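Local coordinates for PlzA (Borrelia burgdorferi, PDB 7MIE), which binds the bacterial second messenger cyclic di-GMP and probably acts as a signalling receptor built on PilZ-type domains, at residues I30-M44 with V70-I82. Residues are numbered along the deposited sequence; the frame is centred on the assembly and turned at random.
Sequences IRDYGAKYRGKEIKM and VIYSISMDSLKLI
Glu41 OE1 is gripped from opposite faces of its carboxylate plane: Ser73 OG donates from 2.6 Å, and Lys80 NZ closes a salt bridge at 2.9 Å. The glutamate reaches both because its CG sits between the backbone N and the carbonyl carbon (chi1 68°) and the chain then runs extended, meeting the Lys80 side chain at about a right angle. OE1 also lies near the edge of the Tyr72 ring, while a water joins OE2 to Tyr72 OH; with both oxygens engaged, the carboxylate is probably restrained in its rotation. The backbones of the two segments pair antiparallel here, with Ile42 and Ile74 exchanging both N-H...O bonds and Met44 N bonding Tyr72 O. On the Ile42 side of the sheet, the Met44 chain bends at chi2 (-59°) and chi3 (-72°), which lays CG 3.5 Å from Ile71 CG2 and SD against the CG2 methyl of Ile74. One step along from Ile74, Ser75 OG donates to Lys40 O at 2.7 Å. Met76 packs against the last turns of helix 26-36: its CE touches Tyr33 CB at 3.7 Å, its CB rests on Gly34 CA, and its sulfur makes an oblique Met-aromatic contact with the Tyr33 ring. Asp160 of helix 149-164 binds the hydroxyls of Tyr33 and Tyr37. Strand 42-43 adds a short antiparallel neighbour to the β-hairpin of strands 65-74 and 78-84 in the PilZN3 domain, where Tyr72 and Ser73 form a classic β bulge opposite Lys80.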
# COMPACT_ATOMS: atom_id res chain seq x y z
N ILE A 30 8.73 -17.48 12.31
CA ILE A 30 8.56 -16.03 12.22
C ILE A 30 9.91 -15.31 12.32
O ILE A 30 10.13 -14.36 11.59
CB ILE A 30 7.56 -15.51 13.28
CG1 ILE A 30 6.15 -15.96 12.89
CG2 ILE A 30 7.68 -14.01 13.55
CD1 ILE A 30 5.16 -16.03 14.05
N ARG A 31 10.84 -15.82 13.15
CA ARG A 31 12.19 -15.28 13.24
C ARG A 31 12.94 -15.46 11.92
O ARG A 31 13.62 -14.53 11.47
CB ARG A 31 12.98 -15.95 14.39
CG ARG A 31 12.51 -15.52 15.78
CD ARG A 31 13.22 -16.13 16.98
NE ARG A 31 13.32 -17.59 17.07
CZ ARG A 31 14.35 -18.29 16.59
NH1 ARG A 31 15.33 -17.65 15.99
NH2 ARG A 31 14.40 -19.61 16.70
N ASP A 32 12.80 -16.64 11.28
CA ASP A 32 13.43 -16.87 9.97
C ASP A 32 12.89 -15.89 8.92
O ASP A 32 13.64 -15.29 8.15
CB ASP A 32 13.15 -18.27 9.42
CG ASP A 32 13.68 -19.43 10.28
OD1 ASP A 32 14.56 -19.18 11.14
OD2 ASP A 32 13.16 -20.56 10.11
N TYR A 33 11.56 -15.67 8.89
CA TYR A 33 10.99 -14.74 7.94
C TYR A 33 11.44 -13.30 8.20
O TYR A 33 11.69 -12.57 7.25
CB TYR A 33 9.47 -14.73 8.11
CG TYR A 33 8.72 -15.78 7.32
CD1 TYR A 33 8.94 -15.92 5.96
CD2 TYR A 33 7.71 -16.52 7.92
CE1 TYR A 33 8.21 -16.85 5.23
CE2 TYR A 33 6.94 -17.41 7.18
CZ TYR A 33 7.18 -17.56 5.82
OH TYR A 33 6.49 -18.48 5.07
N GLY A 34 11.56 -12.91 9.48
CA GLY A 34 12.09 -11.62 9.91
C GLY A 34 13.47 -11.32 9.33
O GLY A 34 13.74 -10.23 8.81
N ALA A 35 14.32 -12.36 9.36
CA ALA A 35 15.69 -12.19 8.86
C ALA A 35 15.68 -12.15 7.34
O ALA A 35 16.30 -11.29 6.73
CB ALA A 35 16.55 -13.34 9.36
N LYS A 36 14.93 -13.07 6.72
CA LYS A 36 14.91 -13.23 5.28
C LYS A 36 14.35 -11.97 4.62
O LYS A 36 14.82 -11.59 3.54
CB LYS A 36 14.06 -14.45 4.92
CG LYS A 36 14.02 -14.77 3.44
CD LYS A 36 13.36 -16.09 3.11
CE LYS A 36 13.29 -16.19 1.60
NZ LYS A 36 13.19 -17.58 1.16
N TYR A 37 13.36 -11.34 5.25
CA TYR A 37 12.59 -10.28 4.58
C TYR A 37 12.81 -8.92 5.20
O TYR A 37 11.95 -8.02 5.11
CB TYR A 37 11.10 -10.65 4.47
CG TYR A 37 10.89 -11.84 3.56
CD1 TYR A 37 11.32 -11.79 2.24
CD2 TYR A 37 10.24 -12.99 3.99
CE1 TYR A 37 11.15 -12.87 1.37
CE2 TYR A 37 10.05 -14.07 3.13
CZ TYR A 37 10.53 -14.02 1.83
OH TYR A 37 10.36 -15.06 0.95
N ARG A 38 13.97 -8.74 5.82
CA ARG A 38 14.27 -7.46 6.43
C ARG A 38 14.21 -6.41 5.32
O ARG A 38 14.72 -6.60 4.21
CB ARG A 38 15.62 -7.51 7.17
CG ARG A 38 16.09 -6.15 7.68
CD ARG A 38 17.17 -6.27 8.75
NE ARG A 38 17.34 -7.67 9.11
CZ ARG A 38 18.37 -8.44 8.76
NH1 ARG A 38 18.41 -9.71 9.13
NH2 ARG A 38 19.36 -7.93 8.04
N GLY A 39 13.44 -5.34 5.60
CA GLY A 39 13.35 -4.22 4.68
C GLY A 39 12.25 -4.36 3.63
O GLY A 39 12.06 -3.47 2.80
N LYS A 40 11.53 -5.50 3.64
CA LYS A 40 10.50 -5.75 2.64
C LYS A 40 9.12 -5.53 3.22
O LYS A 40 8.97 -5.53 4.43
CB LYS A 40 10.62 -7.19 2.13
CG LYS A 40 11.99 -7.51 1.53
CD LYS A 40 12.45 -6.57 0.42
CE LYS A 40 13.76 -7.09 -0.19
NZ LYS A 40 14.18 -6.15 -1.27
N GLU A 41 8.12 -5.28 2.37
CA GLU A 41 6.80 -4.97 2.90
C GLU A 41 5.70 -5.49 1.98
O GLU A 41 5.94 -5.74 0.79
CB GLU A 41 6.65 -3.43 3.05
CG GLU A 41 6.61 -2.72 1.67
CD GLU A 41 6.61 -1.19 1.57
OE1 GLU A 41 6.40 -0.53 2.60
OE2 GLU A 41 6.77 -0.67 0.42
N ILE A 42 4.46 -5.54 2.51
CA ILE A 42 3.29 -5.82 1.70
C ILE A 42 2.35 -4.62 1.83
O ILE A 42 1.96 -4.26 2.94
CB ILE A 42 2.60 -7.10 2.26
CG1 ILE A 42 3.50 -8.35 2.22
CG2 ILE A 42 1.26 -7.31 1.54
CD1 ILE A 42 3.90 -8.75 0.78
N LYS A 43 2.07 -3.98 0.69
CA LYS A 43 1.11 -2.86 0.65
C LYS A 43 -0.31 -3.36 0.89
O LYS A 43 -0.68 -4.43 0.43
CB LYS A 43 1.23 -2.01 -0.62
CG LYS A 43 2.57 -1.28 -0.71
CD LYS A 43 2.78 -0.37 -1.89
CE LYS A 43 2.79 -1.08 -3.23
NZ LYS A 43 3.98 -1.98 -3.41
N MET A 44 -1.13 -2.55 1.59
CA MET A 44 -2.46 -3.01 1.97
C MET A 44 -3.47 -2.82 0.84
O MET A 44 -3.41 -1.86 0.06
CB MET A 44 -2.95 -2.30 3.24
CG MET A 44 -1.94 -2.36 4.34
SD MET A 44 -1.47 -4.08 4.85
CE MET A 44 -3.00 -4.45 5.65
N VAL A 70 -4.04 5.12 9.18
CA VAL A 70 -4.41 4.05 8.26
C VAL A 70 -3.12 3.30 7.95
O VAL A 70 -2.05 3.89 7.81
CB VAL A 70 -4.99 4.72 6.99
CG1 VAL A 70 -5.33 3.68 5.95
CG2 VAL A 70 -6.31 5.46 7.33
N ILE A 71 -3.23 1.97 7.79
CA ILE A 71 -2.03 1.21 7.48
C ILE A 71 -1.75 1.35 5.99
O ILE A 71 -2.64 1.10 5.14
CB ILE A 71 -2.23 -0.28 7.85
CG1 ILE A 71 -2.69 -0.47 9.29
CG2 ILE A 71 -0.99 -1.10 7.52
CD1 ILE A 71 -3.03 -1.93 9.68
N TYR A 72 -0.49 1.68 5.69
CA TYR A 72 -0.02 1.73 4.31
C TYR A 72 0.57 0.37 3.90
O TYR A 72 0.23 -0.15 2.82
CB TYR A 72 1.07 2.80 4.21
CG TYR A 72 1.85 2.78 2.92
CD1 TYR A 72 1.38 3.42 1.79
CD2 TYR A 72 3.09 2.15 2.86
CE1 TYR A 72 2.12 3.44 0.61
CE2 TYR A 72 3.84 2.16 1.70
CZ TYR A 72 3.35 2.80 0.58
OH TYR A 72 4.09 2.81 -0.57
N SER A 73 1.45 -0.19 4.74
CA SER A 73 2.04 -1.50 4.44
C SER A 73 2.41 -2.18 5.74
O SER A 73 2.48 -1.52 6.79
CB SER A 73 3.29 -1.37 3.54
OG SER A 73 4.38 -0.77 4.25
N ILE A 74 2.65 -3.49 5.64
CA ILE A 74 3.02 -4.28 6.81
C ILE A 74 4.25 -5.12 6.49
O ILE A 74 4.40 -5.58 5.36
CB ILE A 74 1.81 -5.12 7.26
CG1 ILE A 74 2.07 -5.80 8.60
CG2 ILE A 74 1.42 -6.14 6.18
CD1 ILE A 74 0.77 -6.26 9.29
N SER A 75 5.06 -5.35 7.53
CA SER A 75 6.30 -6.09 7.37
C SER A 75 6.40 -7.09 8.51
O SER A 75 5.45 -7.26 9.27
CB SER A 75 7.48 -5.16 7.36
OG SER A 75 7.46 -4.25 6.24
N MET A 76 7.51 -7.85 8.60
CA MET A 76 7.54 -8.90 9.61
C MET A 76 7.58 -8.37 11.04
O MET A 76 7.03 -9.01 11.96
CB MET A 76 8.78 -9.79 9.42
CG MET A 76 8.63 -10.71 8.22
SD MET A 76 7.13 -11.73 8.17
CE MET A 76 7.11 -12.47 9.81
N ASP A 77 8.27 -7.24 11.23
CA ASP A 77 8.33 -6.76 12.60
C ASP A 77 8.12 -5.25 12.67
O ASP A 77 8.52 -4.61 13.65
CB ASP A 77 9.57 -7.24 13.34
CG ASP A 77 10.85 -6.88 12.63
OD1 ASP A 77 10.93 -5.75 12.11
OD2 ASP A 77 11.74 -7.78 12.54
N SER A 78 7.45 -4.72 11.66
CA SER A 78 7.19 -3.29 11.62
C SER A 78 6.02 -3.09 10.69
O SER A 78 5.62 -4.03 9.99
CB SER A 78 8.41 -2.48 11.14
OG SER A 78 8.77 -2.84 9.79
N LEU A 79 5.47 -1.86 10.70
CA LEU A 79 4.48 -1.51 9.72
C LEU A 79 4.59 -0.02 9.43
O LEU A 79 5.30 0.70 10.13
CB LEU A 79 3.10 -1.98 10.21
CG LEU A 79 2.34 -1.12 11.23
CD1 LEU A 79 1.04 -1.85 11.66
CD2 LEU A 79 3.19 -0.80 12.46
N LYS A 80 3.92 0.42 8.36
CA LYS A 80 3.96 1.83 7.98
C LYS A 80 2.54 2.38 8.08
O LYS A 80 1.59 1.80 7.57
CB LYS A 80 4.48 2.04 6.56
CG LYS A 80 5.96 1.73 6.40
CD LYS A 80 6.51 2.06 5.01
CE LYS A 80 7.82 1.35 4.79
NZ LYS A 80 8.27 1.57 3.39
N LEU A 81 2.44 3.54 8.74
CA LEU A 81 1.14 4.15 9.02
C LEU A 81 1.09 5.56 8.45
O LEU A 81 2.10 6.29 8.51
CB LEU A 81 0.86 4.21 10.53
CG LEU A 81 0.86 2.90 11.33
CD1 LEU A 81 0.28 3.16 12.74
CD2 LEU A 81 -0.02 1.85 10.61
N ILE A 82 -0.11 5.94 7.96
CA ILE A 82 -0.37 7.29 7.46
C ILE A 82 -1.16 8.07 8.50
O ILE A 82 -2.22 7.61 8.99
CB ILE A 82 -1.17 7.23 6.15
CG1 ILE A 82 -0.34 6.60 5.01
CG2 ILE A 82 -1.71 8.63 5.76
CD1 ILE A 82 -1.24 6.08 3.87
O HOH W 1 12.03 -8.18 9.07
O HOH W 2 9.71 -7.75 6.77
O HOH W 3 6.55 1.81 -0.45